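Local coordinates for glutaredoxin family protein (Xanthomonas campestris, PDB 1TTZ) that is of unknown function but belongs to the glutaredoxin-like branch of the thioredoxin superfamily and may act in thiol-disulfide chemistry, at residues L3-R8 with E19-A24. Sequence-based numbering, arbitrary orientation.
Sequences LTLYQR and EALAQA
From helix 12-23, Leu21 points toward strand 3-7 and divides its two methyl groups between Leu3 and Leu5, alternate residues on one face of the strand. Its CD2 meets CD1 of Leu3 at 3.8 Å, and its CD1 lies 4.1 Å from CD2 of Leu5, a somewhat looser touch. Both encounters are made by branch ends, and in each the side chains cross at a slant instead of running alongside one another. With CG of Leu21 anti to the carbonyl carbon (chi1 -74°), its fork presents one methyl to each strand leucine. The contact is purely apolar and fully buried; the CA atoms of Leu5 and Leu21 lie 9.5 Å apart, the ordinary spacing of a helix packed on a sheet. These methyl contacts join the C-terminal half of helix 12-23 to strand 3-7, the first two elements of the beta-alpha-beta unit that strand 29-33 completes, as in thioredoxin-like folds. The Leu5 side chain also comes close to Cys11 and Cys14, a CxxC pair at the start of that helix consistent with a thioredoxin-type redox motif. Leu51 of strand 50-52, antiparallel to strand 3-7, touches all three leucines, while helix 65-73 adds Leu72 against Leu3 and Leu68 against Leu21.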
ATOM      1  N   LEU A   3      -8.529   1.872   2.427  1.00  8.50           N
ATOM      2  CA  LEU A   3      -7.185   2.252   2.013  1.00  6.56           C
ATOM      3  C   LEU A   3      -7.028   1.977   0.524  1.00  6.86           C
ATOM      4  O   LEU A   3      -7.841   1.273  -0.070  1.00  6.03           O
ATOM      5  CB  LEU A   3      -6.149   1.430   2.783  1.00  5.79           C
ATOM      6  CG  LEU A   3      -6.193   1.556   4.308  1.00  6.71           C
ATOM      7  CD1 LEU A   3      -5.234   0.553   4.927  1.00  7.06           C
ATOM      8  CD2 LEU A   3      -5.828   2.977   4.716  1.00  3.52           C
ATOM      9  N   THR A   4      -5.992   2.551  -0.079  1.00  6.53           N
ATOM     10  CA  THR A   4      -5.712   2.318  -1.485  1.00  4.82           C
ATOM     11  C   THR A   4      -4.325   1.702  -1.517  1.00  4.19           C
ATOM     12  O   THR A   4      -3.366   2.298  -1.026  1.00  3.77           O
ATOM     13  CB  THR A   4      -5.676   3.629  -2.309  1.00  5.38           C
ATOM     14  OG1 THR A   4      -6.900   4.347  -2.133  1.00  6.10           O
ATOM     15  CG2 THR A   4      -5.485   3.321  -3.785  1.00  7.92           C
ATOM     16  N   LEU A   5      -4.216   0.501  -2.066  1.00  2.52           N
ATOM     17  CA  LEU A   5      -2.921  -0.148  -2.163  1.00  3.41           C
ATOM     18  C   LEU A   5      -2.426  -0.089  -3.598  1.00  4.80           C
ATOM     19  O   LEU A   5      -2.952  -0.777  -4.475  1.00  4.81           O
ATOM     20  CB  LEU A   5      -2.994  -1.616  -1.720  1.00  2.42           C
ATOM     21  CG  LEU A   5      -1.673  -2.380  -1.937  1.00  1.38           C
ATOM     22  CD1 LEU A   5      -0.631  -1.889  -0.932  1.00  1.00           C
ATOM     23  CD2 LEU A   5      -1.881  -3.886  -1.780  1.00  1.00           C
ATOM     24  N   TYR A   6      -1.431   0.751  -3.847  1.00  5.03           N
ATOM     25  CA  TYR A   6      -0.874   0.833  -5.177  1.00  8.03           C
ATOM     26  C   TYR A   6       0.138  -0.301  -5.296  1.00  9.24           C
ATOM     27  O   TYR A   6       1.041  -0.436  -4.466  1.00  8.31           O
ATOM     28  CB  TYR A   6      -0.196   2.190  -5.409  1.00  6.05           C
ATOM     29  CG  TYR A   6      -1.176   3.334  -5.471  1.00  6.40           C
ATOM     30  CD1 TYR A   6      -1.420   4.132  -4.355  1.00  8.88           C
ATOM     31  CD2 TYR A   6      -1.890   3.597  -6.638  1.00  5.85           C
ATOM     32  CE1 TYR A   6      -2.359   5.175  -4.402  1.00  8.92           C
ATOM     33  CE2 TYR A   6      -2.826   4.635  -6.696  1.00  7.23           C
ATOM     34  CZ  TYR A   6      -3.053   5.417  -5.577  1.00  7.99           C
ATOM     35  OH  TYR A   6      -3.960   6.449  -5.635  1.00  9.56           O
ATOM     36  N   GLN A   7      -0.039  -1.135  -6.310  1.00 10.05           N
ATOM     37  CA  GLN A   7       0.872  -2.242  -6.538  1.00 12.73           C
ATOM     38  C   GLN A   7       0.993  -2.542  -8.021  1.00 13.78           C
ATOM     39  O   GLN A   7       0.330  -1.919  -8.848  1.00 11.59           O
ATOM     40  CB  GLN A   7       0.405  -3.494  -5.782  1.00 14.45           C
ATOM     41  CG  GLN A   7      -0.962  -4.043  -6.170  1.00 14.99           C
ATOM     42  CD  GLN A   7      -1.324  -5.309  -5.398  1.00 12.58           C
ATOM     43  OE1 GLN A   7      -0.570  -6.281  -5.390  1.00  8.35           O
ATOM     44  NE2 GLN A   7      -2.484  -5.298  -4.749  1.00 13.00           N
ATOM     45  N   ARG A   8       1.870  -3.477  -8.360  1.00 15.97           N
ATOM     46  CA  ARG A   8       2.050  -3.867  -9.748  1.00 19.17           C
ATOM     47  C   ARG A   8       1.881  -5.375  -9.794  1.00 20.00           C
ATOM     48  O   ARG A   8       2.048  -6.050  -8.776  1.00 19.24           O
ATOM     49  CB  ARG A   8       3.448  -3.477 -10.260  1.00 19.54           C
ATOM     50  CG  ARG A   8       4.577  -4.251  -9.598  1.00 20.82           C
ATOM     51  CD  ARG A   8       5.883  -4.206 -10.386  1.00 23.87           C
ATOM     52  NE  ARG A   8       6.533  -2.897 -10.378  1.00 24.46           N
ATOM     53  CZ  ARG A   8       6.301  -1.935 -11.265  1.00 26.99           C
ATOM     54  NH1 ARG A   8       5.426  -2.129 -12.245  1.00 26.50           N
ATOM     55  NH2 ARG A   8       6.954  -0.780 -11.175  1.00 26.07           N
ATOM     56  N   GLU A  19      -0.511  -9.286   2.699  1.00  8.13           N
ATOM     57  CA  GLU A  19      -0.526 -10.057   3.938  1.00  7.24           C
ATOM     58  C   GLU A  19      -0.392  -9.140   5.149  1.00  8.47           C
ATOM     59  O   GLU A  19      -0.963  -9.414   6.208  1.00  6.94           O
ATOM     60  CB  GLU A  19       0.602 -11.091   3.950  1.00  6.75           C
ATOM     61  CG  GLU A  19       0.590 -12.026   2.752  1.00  9.25           C
ATOM     62  CD  GLU A  19       1.370 -13.312   2.987  1.00 14.16           C
ATOM     63  OE1 GLU A  19       2.492 -13.255   3.533  1.00 13.15           O
ATOM     64  OE2 GLU A  19       0.859 -14.388   2.610  1.00 17.44           O
ATOM     65  N   ALA A  20       0.366  -8.056   4.997  1.00  8.09           N
ATOM     66  CA  ALA A  20       0.549  -7.107   6.087  1.00  7.64           C
ATOM     67  C   ALA A  20      -0.802  -6.471   6.417  1.00  7.83           C
ATOM     68  O   ALA A  20      -1.109  -6.217   7.578  1.00  7.49           O
ATOM     69  CB  ALA A  20       1.552  -6.036   5.688  1.00  7.28           C
ATOM     70  N   LEU A  21      -1.602  -6.206   5.385  1.00  6.93           N
ATOM     71  CA  LEU A  21      -2.921  -5.621   5.584  1.00  5.88           C
ATOM     72  C   LEU A  21      -3.817  -6.564   6.369  1.00  5.41           C
ATOM     73  O   LEU A  21      -4.625  -6.127   7.179  1.00  4.61           O
ATOM     74  CB  LEU A  21      -3.561  -5.292   4.233  1.00  5.04           C
ATOM     75  CG  LEU A  21      -2.932  -4.052   3.587  1.00  3.27           C
ATOM     76  CD1 LEU A  21      -3.134  -4.078   2.086  1.00  3.35           C
ATOM     77  CD2 LEU A  21      -3.537  -2.805   4.215  1.00  1.68           C
ATOM     78  N   ALA A  22      -3.670  -7.861   6.124  1.00  6.44           N
ATOM     79  CA  ALA A  22      -4.474  -8.866   6.817  1.00  6.71           C
ATOM     80  C   ALA A  22      -4.022  -9.033   8.260  1.00  7.35           C
ATOM     81  O   ALA A  22      -4.844  -9.068   9.177  1.00 10.38           O
ATOM     82  CB  ALA A  22      -4.380 -10.211   6.091  1.00  5.69           C
ATOM     83  N   GLN A  23      -2.711  -9.129   8.463  1.00  5.80           N
ATOM     84  CA  GLN A  23      -2.172  -9.319   9.804  1.00  7.38           C
ATOM     85  C   GLN A  23      -2.334  -8.110  10.715  1.00  7.34           C
ATOM     86  O   GLN A  23      -2.568  -8.263  11.912  1.00  6.38           O
ATOM     87  CB  GLN A  23      -0.701  -9.752   9.730  1.00  7.28           C
ATOM     88  CG  GLN A  23      -0.523 -11.149   9.111  1.00  7.94           C
ATOM     89  CD  GLN A  23       0.876 -11.712   9.301  1.00 10.00           C
ATOM     90  OE1 GLN A  23       1.858 -11.119   8.865  1.00  9.55           O
ATOM     91  NE2 GLN A  23       0.969 -12.873   9.947  1.00  9.04           N
ATOM     92  N   ALA A  24      -2.200  -6.912  10.156  1.00  6.22           N
ATOM     93  CA  ALA A  24      -2.367  -5.694  10.941  1.00  7.70           C
ATOM     94  C   ALA A  24      -3.862  -5.435  11.099  1.00  8.32           C
ATOM     95  O   ALA A  24      -4.276  -4.514  11.803  1.00  9.69           O
ATOM     96  CB  ALA A  24      -1.707  -4.516  10.234  1.00  7.82           C
TER